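Local coordinates for endo-alpha-mannosidase (Bacteroides thetaiotaomicron, PDB 4ACY), which hydrolyses alpha-mannosidic linkages within glycans as a family GH99 endo-acting glycoside hydrolase, an activity linked to N-glycan processing, at residues K264-W269 with K275-S280; D309-A314 with S320-T325. All coordinates share one frame; numbering follows the deposited sequence.

Interaction 1: K264-W269 with K275-S280; sequences KSMQQW and KLFIPS
Phe-277 turns its ring into helix 263-272 and meets Met-266 and Gln-267 there, closing the beta-alpha-beta unit in which this helix links strand 244-246 to strand 276-281 of the TIM barrel. From the root of the Phe-277 side chain outward, each part has its own neighbour. Phe-277 CB lies 3.5 Å from Gln-267 OE1. With CG anti to the backbone N (chi1 169°), the ring is carried up to the helix, and the CD2 edge passes the same amide oxygen, Phe-277 CD2 to Gln-267 OE1 being 3.6 Å, with the oxygen in the ring plane. Further out, Phe-277 CE2 comes within 4.0 Å of Gln-267 N, so this edge rests on the helix backbone. On the other edge Phe-277 CE1 touches Met-266 CE at 3.9 Å. Met-266, a selenomethionine, covers one ring face through a CH-pi contact, its CB 4.3 Å from the centroid of the Phe-277 ring; its SE stands obliquely to the ring in a Met-aromatic contact. Pro-279 CD covers the opposite face, so the ring is held between Met-266 of the helix and Pro-279 of its own segment. With an alanine here in place of Phe-277, Met-266 CB and Pro-279 CD would probably face each other across a gap, and the selenomethionine methyl would be freer to shift. The Gln-267 chain bends at chi2 (62°), which brings OE1 back beside the ring edge, where a water donates to Gln-267 OE1 at 2.7 Å and accepts from Phe-277 N, bridging helix and strand in place of a direct hydrogen bond. Nearer the helix C-terminus, Trp-269 and Lys-275 run side by side. Lys-275 NZ turns away to hydrogen-bond with Met-242 O, while the aliphatic part stays behind, Lys-275 CG 3.9 Å from Trp-269 CZ3.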
loop_
_atom_site.group_PDB
_atom_site.type_symbol
_atom_site.label_atom_id
_atom_site.label_comp_id
_atom_site.label_asym_id
_atom_site.label_seq_id
_atom_site.Cartn_x
_atom_site.Cartn_y
_atom_site.Cartn_z
ATOM N N LYS A 264 11.606 11.896 -11.950
ATOM C CA LYS A 264 13.041 11.989 -12.275
ATOM C C LYS A 264 13.801 12.936 -11.333
ATOM O O LYS A 264 14.864 12.589 -10.802
ATOM C CB LYS A 264 13.254 12.378 -13.743
ATOM C CG LYS A 264 12.971 11.245 -14.699
ATOM C CD LYS A 264 13.358 11.619 -16.132
ATOM C CE LYS A 264 13.117 10.450 -17.073
ATOM N NZ LYS A 264 13.585 10.738 -18.458
ATOM N N SER A 265 13.238 14.118 -11.110
ATOM C CA SER A 265 13.831 15.109 -10.203
ATOM C C SER A 265 13.897 14.611 -8.745
ATOM O O SER A 265 14.871 14.847 -8.037
ATOM C CB SER A 265 13.079 16.439 -10.336
ATOM O OG SER A 265 13.497 17.382 -9.365
HETATM N N MSE A 266 12.863 13.908 -8.298
HETATM C CA MSE A 266 12.855 13.390 -6.935
HETATM C C MSE A 266 13.907 12.299 -6.750
HETATM O O MSE A 266 14.582 12.242 -5.710
HETATM C CB MSE A 266 11.451 12.918 -6.548
HETATM C CG MSE A 266 10.504 14.089 -6.340
HETATM SE SE MSE A 266 8.621 13.600 -6.419
HETATM C CE MSE A 266 8.555 12.550 -4.795
ATOM N N GLN A 267 14.060 11.456 -7.768
ATOM C CA GLN A 267 15.111 10.432 -7.770
ATOM C C GLN A 267 16.487 11.082 -7.709
ATOM O O GLN A 267 17.377 10.606 -7.004
ATOM C CB GLN A 267 15.012 9.545 -9.019
ATOM C CG GLN A 267 16.221 8.596 -9.260
ATOM C CD GLN A 267 16.440 7.566 -8.143
ATOM O OE1 GLN A 267 15.622 7.409 -7.236
ATOM N NE2 GLN A 267 17.571 6.864 -8.209
ATOM N N GLN A 268 16.655 12.164 -8.465
ATOM C CA GLN A 268 17.909 12.922 -8.452
ATOM C C GLN A 268 18.213 13.449 -7.050
ATOM O O GLN A 268 19.350 13.360 -6.597
ATOM C CB GLN A 268 17.875 14.079 -9.463
ATOM C CG GLN A 268 18.046 13.689 -10.933
ATOM C CD GLN A 268 17.807 14.871 -11.892
ATOM O OE1 GLN A 268 18.137 16.029 -11.580
ATOM N NE2 GLN A 268 17.235 14.582 -13.062
ATOM N N TRP A 269 17.195 13.981 -6.368
ATOM C CA TRP A 269 17.331 14.453 -4.988
ATOM C C TRP A 269 17.709 13.303 -4.055
ATOM O O TRP A 269 18.592 13.444 -3.200
ATOM C CB TRP A 269 16.029 15.112 -4.495
ATOM C CG TRP A 269 16.190 15.788 -3.154
ATOM C CD1 TRP A 269 16.517 17.101 -2.932
ATOM C CD2 TRP A 269 16.058 15.188 -1.856
ATOM N NE1 TRP A 269 16.588 17.353 -1.588
ATOM C CE2 TRP A 269 16.318 16.200 -0.900
ATOM C CE3 TRP A 269 15.755 13.895 -1.407
ATOM C CZ2 TRP A 269 16.271 15.964 0.478
ATOM C CZ3 TRP A 269 15.712 13.661 -0.037
ATOM C CH2 TRP A 269 15.968 14.689 0.889
ATOM N N LYS A 275 19.219 8.947 -0.005
ATOM C CA LYS A 275 17.894 8.467 0.419
ATOM C C LYS A 275 17.304 7.548 -0.648
ATOM O O LYS A 275 17.694 7.617 -1.814
ATOM C CB LYS A 275 16.935 9.647 0.677
ATOM C CG LYS A 275 17.374 10.632 1.770
ATOM C CD LYS A 275 17.552 9.957 3.139
ATOM C CE LYS A 275 17.965 10.962 4.202
ATOM N NZ LYS A 275 18.385 10.332 5.495
ATOM N N LEU A 276 16.357 6.696 -0.249
ATOM C CA LEU A 276 15.673 5.818 -1.181
ATOM C C LEU A 276 14.359 6.428 -1.608
ATOM O O LEU A 276 13.494 6.682 -0.769
ATOM C CB LEU A 276 15.388 4.461 -0.542
ATOM C CG LEU A 276 16.564 3.525 -0.266
ATOM C CD1 LEU A 276 16.004 2.284 0.398
ATOM C CD2 LEU A 276 17.277 3.153 -1.564
ATOM N N PHE A 277 14.222 6.666 -2.906
ATOM C CA PHE A 277 12.952 7.100 -3.491
ATOM C C PHE A 277 12.158 5.876 -3.926
ATOM O O PHE A 277 12.639 5.059 -4.731
ATOM C CB PHE A 277 13.232 8.016 -4.685
ATOM C CG PHE A 277 12.030 8.339 -5.542
ATOM C CD1 PHE A 277 10.775 8.635 -4.981
ATOM C CD2 PHE A 277 12.169 8.383 -6.928
ATOM C CE1 PHE A 277 9.699 8.957 -5.806
ATOM C CE2 PHE A 277 11.112 8.707 -7.749
ATOM C CZ PHE A 277 9.869 9.003 -7.189
ATOM N N ILE A 278 10.935 5.753 -3.407
ATOM C CA ILE A 278 10.074 4.636 -3.798
ATOM C C ILE A 278 8.761 5.193 -4.355
ATOM O O ILE A 278 7.830 5.441 -3.597
ATOM C CB ILE A 278 9.807 3.653 -2.604
ATOM C CG1 ILE A 278 11.139 3.275 -1.916
ATOM C CG2 ILE A 278 9.010 2.428 -3.097
ATOM C CD1 ILE A 278 10.974 2.221 -0.838
ATOM N N PRO A 279 8.688 5.420 -5.684
ATOM C CA PRO A 279 7.439 5.931 -6.250
ATOM C C PRO A 279 6.331 4.904 -6.052
ATOM O O PRO A 279 6.612 3.698 -5.948
ATOM C CB PRO A 279 7.748 6.074 -7.741
ATOM C CG PRO A 279 8.921 5.135 -7.986
ATOM C CD PRO A 279 9.717 5.181 -6.710
ATOM N N SER A 280 5.094 5.388 -5.980
ATOM C CA SER A 280 3.936 4.512 -5.932
ATOM C C SER A 280 3.123 4.623 -7.211
ATOM O O SER A 280 2.758 5.724 -7.635
ATOM C CB SER A 280 3.059 4.815 -4.713
ATOM O OG SER A 280 3.810 4.742 -3.508
HETATM O O HOH W 1 16.373 6.342 -4.912
#

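Interaction 2: D309-A314 with S320-T325; sequences DMYKAA and SYISIT
Tyr-311 and Ala-314 on helix 305-316 pack against Ile-322 and Ile-324 of strand 322-324, the last barrel strand of the TIM-barrel fold, in the helix-then-strand step that completes the barrel. Helix and strand segments run nearly antiparallel, at 158°, with axes 10.1 Å apart, and the layer between them is made by side chains alone, with no hydrogen bond across it. The Tyr-311 ring reaches between the two isoleucines and meets both obliquely. Its first torsion is skewed (chi1 -140°), well short of fully anti, and at this angle the ring leaves the helix flank with its end close to the strand. On one side Tyr-311 CE1 touches Ile-322 CD1 at 3.9 Å and CG2 of the same isoleucine at 4.0 Å. On the other, Tyr-311 CE2 lies 4.0 Å from Ile-324 CD1. Each isoleucine places CG1 anti to its carbonyl carbon and keeps chi2 extended, and in Ile-322 (chi2 176°) this sends CD1 out to the helix, where it touches both the tyrosine ring and the methyl of Ala-314. Ala-314 CB points at the strand and stands 3.8 Å from that Ile-322 CD1. Ring stacking with Trp-367 of helix 359-376 and an edge-to-face contact with Tyr-307 hold the Tyr-311 ring from outside, while Phe-371 covers Ile-322. At the far end of the ring the Tyr-311 hydroxyl lies against a methyl group, Tyr-311 OH to Ile-324 CD1 being 3.7 Å.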
loop_
_atom_site.group_PDB
_atom_site.type_symbol
_atom_site.label_atom_id
_atom_site.label_comp_id
_atom_site.label_asym_id
_atom_site.label_seq_id
_atom_site.Cartn_x
_atom_site.Cartn_y
_atom_site.Cartn_z
ATOM N N ASP A 309 1.179 4.063 -18.395
ATOM C CA ASP A 309 1.838 5.369 -18.354
ATOM C C ASP A 309 2.534 5.621 -17.010
ATOM O O ASP A 309 3.676 6.112 -16.951
ATOM C CB ASP A 309 0.826 6.493 -18.637
ATOM C CG ASP A 309 0.374 6.552 -20.104
ATOM O OD1 ASP A 309 1.028 5.968 -20.993
ATOM O OD2 ASP A 309 -0.642 7.220 -20.385
HETATM N N MSE A 310 1.841 5.277 -15.929
HETATM C CA MSE A 310 2.360 5.545 -14.593
HETATM C C MSE A 310 3.543 4.625 -14.266
HETATM O O MSE A 310 4.551 5.074 -13.708
HETATM C CB MSE A 310 1.258 5.410 -13.534
HETATM C CG MSE A 310 1.611 6.082 -12.216
HETATM SE SE MSE A 310 0.028 6.297 -11.125
HETATM C CE MSE A 310 0.717 7.581 -9.834
ATOM N N TYR A 311 3.415 3.348 -14.618
ATOM C CA TYR A 311 4.482 2.387 -14.329
ATOM C C TYR A 311 5.732 2.732 -15.141
ATOM O O TYR A 311 6.840 2.715 -14.612
ATOM C CB TYR A 311 4.013 0.952 -14.592
ATOM C CG TYR A 311 4.486 -0.076 -13.577
ATOM C CD1 TYR A 311 5.845 -0.214 -13.268
ATOM C CD2 TYR A 311 3.575 -0.935 -12.951
ATOM C CE1 TYR A 311 6.286 -1.180 -12.352
ATOM C CE2 TYR A 311 4.005 -1.906 -12.025
ATOM C CZ TYR A 311 5.366 -2.008 -11.731
ATOM O OH TYR A 311 5.838 -2.939 -10.831
ATOM N N LYS A 312 5.539 3.087 -16.413
ATOM C CA LYS A 312 6.659 3.505 -17.258
ATOM C C LYS A 312 7.387 4.705 -16.658
ATOM O O LYS A 312 8.618 4.727 -16.619
ATOM C CB LYS A 312 6.198 3.799 -18.695
ATOM C CG LYS A 312 7.336 4.202 -19.668
ATOM C CD LYS A 312 8.435 3.128 -19.761
ATOM C CE LYS A 312 9.219 3.231 -21.070
ATOM N NZ LYS A 312 10.443 2.370 -21.016
ATOM N N ALA A 313 6.633 5.689 -16.172
ATOM C CA ALA A 313 7.227 6.854 -15.494
ATOM C C ALA A 313 8.055 6.450 -14.262
ATOM O O ALA A 313 9.131 6.998 -14.026
ATOM C CB ALA A 313 6.153 7.854 -15.103
ATOM N N ALA A 314 7.544 5.504 -13.481
ATOM C CA ALA A 314 8.262 5.020 -12.297
ATOM C C ALA A 314 9.580 4.349 -12.686
ATOM O O ALA A 314 10.612 4.611 -12.079
ATOM C CB ALA A 314 7.402 4.086 -11.472
ATOM N N SER A 320 15.066 2.613 -7.579
ATOM C CA SER A 320 15.528 1.229 -7.352
ATOM C C SER A 320 14.422 0.312 -6.829
ATOM O O SER A 320 14.560 -0.918 -6.855
ATOM C CB SER A 320 16.704 1.213 -6.363
ATOM O OG SER A 320 17.841 1.881 -6.895
ATOM N N TYR A 321 13.351 0.916 -6.315
ATOM C CA TYR A 321 12.221 0.166 -5.753
ATOM C C TYR A 321 10.972 0.810 -6.280
ATOM O O TYR A 321 10.934 2.028 -6.434
ATOM C CB TYR A 321 12.178 0.293 -4.222
ATOM C CG TYR A 321 13.328 -0.348 -3.498
ATOM C CD1 TYR A 321 14.549 0.314 -3.381
ATOM C CD2 TYR A 321 13.188 -1.602 -2.907
ATOM C CE1 TYR A 321 15.616 -0.264 -2.711
ATOM C CE2 TYR A 321 14.256 -2.199 -2.236
ATOM C CZ TYR A 321 15.455 -1.517 -2.143
ATOM O OH TYR A 321 16.505 -2.101 -1.489
ATOM N N ILE A 322 9.958 0.005 -6.553
ATOM C CA ILE A 322 8.658 0.531 -6.973
ATOM C C ILE A 322 7.594 -0.063 -6.082
ATOM O O ILE A 322 7.616 -1.261 -5.790
ATOM C CB ILE A 322 8.393 0.272 -8.486
ATOM C CG1 ILE A 322 9.367 1.110 -9.328
ATOM C CG2 ILE A 322 6.911 0.598 -8.867
ATOM C CD1 ILE A 322 9.255 0.852 -10.837
ATOM N N SER A 323 6.666 0.782 -5.632
ATOM C CA SER A 323 5.538 0.310 -4.864
ATOM C C SER A 323 4.267 0.433 -5.684
ATOM O O SER A 323 4.137 1.309 -6.548
ATOM C CB SER A 323 5.420 1.041 -3.514
ATOM O OG SER A 323 5.302 2.456 -3.685
ATOM N N ILE A 324 3.336 -0.474 -5.419
ATOM C CA ILE A 324 2.090 -0.541 -6.158
ATOM C C ILE A 324 0.910 -0.226 -5.233
ATOM O O ILE A 324 0.634 -0.943 -4.263
ATOM C CB ILE A 324 1.899 -1.921 -6.840
ATOM C CG1 ILE A 324 3.030 -2.153 -7.862
ATOM C CG2 ILE A 324 0.530 -1.990 -7.537
ATOM C CD1 ILE A 324 3.018 -3.543 -8.456
ATOM N N THR A 325 0.227 0.865 -5.567
ATOM C CA THR A 325 -0.984 1.267 -4.876
ATOM C C THR A 325 -2.146 0.913 -5.812
ATOM O O THR A 325 -2.442 1.687 -6.715
ATOM C CB THR A 325 -0.968 2.785 -4.592
ATOM O OG1 THR A 325 0.170 3.101 -3.768
ATOM C CG2 THR A 325 -2.275 3.205 -3.866
#

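In the fold
Interactions 1 and 2 are successive helix-strand steps of one TIM barrel: helix 263-272 leads into strand 276-281, then helix 305-316 into strand 322-324, and the two strands are neighbours in the parallel sheet. The centres lie about 11 Å apart, and the strands join directly where Ser-323 OG hydrogen-bonds with Ser-280 OG and Pro-279 O. Interaction 1 has its centre about 17 Å from the chain centre and is partly buried, and there aromatic packing is mixed with an amide, a water bridge and a lysine. Interaction 2, about 13 Å out, is wholly buried and relies on apolar contacts, with helix 359-376 covering it.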